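Sqt1 (Chaetomium thermophilum, PDB 4ZOY) probably acts as a dedicated WD40-repeat chaperone in ribosome biogenesis, capturing a ribosomal protein while it is still being made. Local coordinates at residues A322-Q327 / R359-R364. Residues are numbered along the deposited sequence; the frame is centred on the assembly and turned at random.
Sequences ASLQIQ and RSFALR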
loop_
_atom_site.group_PDB
_atom_site.type_symbol
_atom_site.label_atom_id
_atom_site.label_comp_id
_atom_site.label_asym_id
_atom_site.label_seq_id
_atom_site.Cartn_x
_atom_site.Cartn_y
_atom_site.Cartn_z
ATOM N N ALA A 322 21.530 -8.097 1.178
ATOM C CA ALA A 322 20.989 -9.424 1.013
ATOM C C ALA A 322 20.183 -9.503 -0.264
ATOM O O ALA A 322 19.772 -8.531 -0.742
ATOM C CB ALA A 322 20.141 -9.824 2.196
ATOM N N SER A 323 20.224 -10.737 -0.827
ATOM C CA SER A 323 19.425 -11.024 -2.007
ATOM C C SER A 323 18.643 -12.291 -1.722
ATOM O O SER A 323 19.182 -13.231 -1.149
ATOM C CB SER A 323 20.294 -11.201 -3.256
ATOM O OG SER A 323 20.925 -9.986 -3.620
ATOM N N LEU A 324 17.439 -12.279 -2.112
ATOM C CA LEU A 324 16.537 -13.386 -1.886
ATOM C C LEU A 324 15.700 -13.891 -3.025
ATOM O O LEU A 324 15.098 -13.176 -3.731
ATOM C CB LEU A 324 15.567 -13.090 -0.723
ATOM C CG LEU A 324 16.137 -12.387 0.496
ATOM C CD1 LEU A 324 15.049 -11.783 1.365
ATOM C CD2 LEU A 324 16.911 -13.362 1.317
ATOM N N GLN A 325 15.601 -15.204 -3.088
ATOM C CA GLN A 325 14.791 -15.837 -4.091
ATOM C C GLN A 325 14.379 -17.259 -3.862
ATOM O O GLN A 325 15.018 -18.278 -4.384
ATOM C CB GLN A 325 15.476 -15.727 -5.467
ATOM C CG GLN A 325 14.638 -16.103 -6.677
ATOM C CD GLN A 325 15.395 -16.077 -7.991
ATOM O OE1 GLN A 325 16.597 -16.105 -8.040
ATOM N NE2 GLN A 325 14.672 -16.000 -9.056
ATOM N N ILE A 326 13.366 -17.221 -2.992
ATOM C CA ILE A 326 12.673 -18.367 -2.463
ATOM C C ILE A 326 11.385 -18.583 -3.177
ATOM O O ILE A 326 10.993 -19.592 -3.366
ATOM C CB ILE A 326 12.307 -18.115 -0.967
ATOM C CG1 ILE A 326 13.536 -17.943 -0.099
ATOM C CG2 ILE A 326 11.417 -19.203 -0.390
ATOM C CD1 ILE A 326 14.488 -19.118 -0.092
ATOM N N GLN A 327 10.694 -17.563 -3.521
ATOM C CA GLN A 327 9.452 -17.709 -4.260
ATOM C C GLN A 327 9.706 -17.725 -5.762
ATOM O O GLN A 327 10.839 -17.528 -6.201
ATOM C CB GLN A 327 8.497 -16.586 -3.852
ATOM C CG GLN A 327 8.183 -16.661 -2.375
ATOM C CD GLN A 327 7.805 -15.323 -1.782
ATOM O OE1 GLN A 327 8.656 -14.462 -1.593
ATOM N NE2 GLN A 327 6.521 -15.149 -1.469
ATOM N N ARG A 359 18.964 -11.756 11.034
ATOM C CA ARG A 359 19.759 -12.957 10.766
ATOM C C ARG A 359 20.086 -13.104 9.282
ATOM O O ARG A 359 19.925 -14.179 8.700
ATOM C CB ARG A 359 19.024 -14.195 11.275
ATOM C CG ARG A 359 18.714 -14.155 12.761
ATOM C CD ARG A 359 17.877 -15.352 13.186
ATOM N NE ARG A 359 18.457 -16.572 12.653
ATOM C CZ ARG A 359 17.863 -17.413 11.810
ATOM N NH1 ARG A 359 16.607 -17.243 11.396
ATOM N NH2 ARG A 359 18.538 -18.468 11.399
ATOM N N SER A 360 20.560 -12.017 8.683
ATOM C CA SER A 360 20.911 -11.988 7.262
ATOM C C SER A 360 19.739 -12.416 6.389
ATOM O O SER A 360 19.927 -13.000 5.322
ATOM C CB SER A 360 22.139 -12.868 6.989
ATOM O OG SER A 360 22.660 -12.604 5.694
ATOM N N PHE A 361 18.533 -12.095 6.847
ATOM C CA PHE A 361 17.321 -12.396 6.095
ATOM C C PHE A 361 17.213 -13.892 5.799
ATOM O O PHE A 361 16.715 -14.313 4.738
ATOM C CB PHE A 361 17.261 -11.536 4.834
ATOM C CG PHE A 361 17.020 -10.083 5.139
ATOM C CD1 PHE A 361 18.062 -9.267 5.543
ATOM C CD2 PHE A 361 15.738 -9.549 5.068
ATOM C CE1 PHE A 361 17.836 -7.929 5.869
ATOM C CE2 PHE A 361 15.503 -8.223 5.387
ATOM C CZ PHE A 361 16.553 -7.413 5.791
ATOM N N ALA A 362 17.645 -14.692 6.773
ATOM C CA ALA A 362 17.405 -16.133 6.725
ATOM C C ALA A 362 15.915 -16.404 6.604
ATOM O O ALA A 362 15.084 -15.639 7.100
ATOM C CB ALA A 362 17.954 -16.820 7.965
ATOM N N LEU A 363 15.574 -17.499 5.946
ATOM C CA LEU A 363 14.176 -17.862 5.780
ATOM C C LEU A 363 13.587 -18.393 7.074
ATOM O O LEU A 363 14.109 -19.344 7.672
ATOM C CB LEU A 363 14.029 -18.902 4.673
ATOM C CG LEU A 363 12.617 -19.399 4.361
ATOM C CD1 LEU A 363 11.766 -18.245 3.863
ATOM C CD2 LEU A 363 12.730 -20.465 3.287
ATOM N N ARG A 364 12.520 -17.747 7.533
ATOM C CA ARG A 364 11.810 -18.189 8.724
ATOM C C ARG A 364 10.709 -19.173 8.351
ATOM O O ARG A 364 10.527 -20.194 8.995
ATOM C CB ARG A 364 11.214 -16.988 9.464
ATOM C CG ARG A 364 10.764 -17.301 10.874
ATOM C CD ARG A 364 10.036 -16.111 11.494
ATOM N NE ARG A 364 9.670 -16.375 12.881
ATOM C CZ ARG A 364 10.371 -15.957 13.928
ATOM N NH1 ARG A 364 11.473 -15.238 13.753
ATOM N NH2 ARG A 364 9.967 -16.251 15.155
#
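A322 to I326 and S360 to L363 run almost parallel, 9° apart end to end, with CA atoms 6.8 Å apart between A322 and S360 and 8.4 Å between I326 and L363. That is too wide for strand pairing, and the two backbones meet through apolar side chains instead. F361 extends its ring from a beta turn, closed by A362 N to R359 O, in which S360 and F361 both have left-handed backbone angles; A322 CB meets the ring obliquely, 4.0 Å from F361 CD1. L324 lies beside the root of the same side chain, crossing it at about a right angle. Its CD2 reaches F361 CB at 4.0 Å and also rests 3.6 Å from F361 O, a van der Waals touch on the backbone of the turn, while its CD1 stands close to F361 CB as well. Farther along, I326 and L363 meet through methyls: L363 CD2 sits against both I326 branches, 4.0 Å from CD1 and 4.1 Å from CG2. With L363 CG anti to its backbone N (chi1 -180°), chi2 near 63° turns CD2 rather than CD1 onto I326. In a WD40 propeller this is the seam between the outer edges of two adjacent blades: strand 320-324 is the last, peripheral strand of the blade that begins with 252-257, and 362-367 that of the blade that begins with 331-336. A322 and L324 form backbone hydrogen bonds with I275 and I273 of strand 273-277, whereas A362 and R364 form theirs with D356 and V354 of strand 352-356. F355 of that last strand touches L324, I326 and L363, and F361 reaches inward to I275 of one blade and L343 of the other.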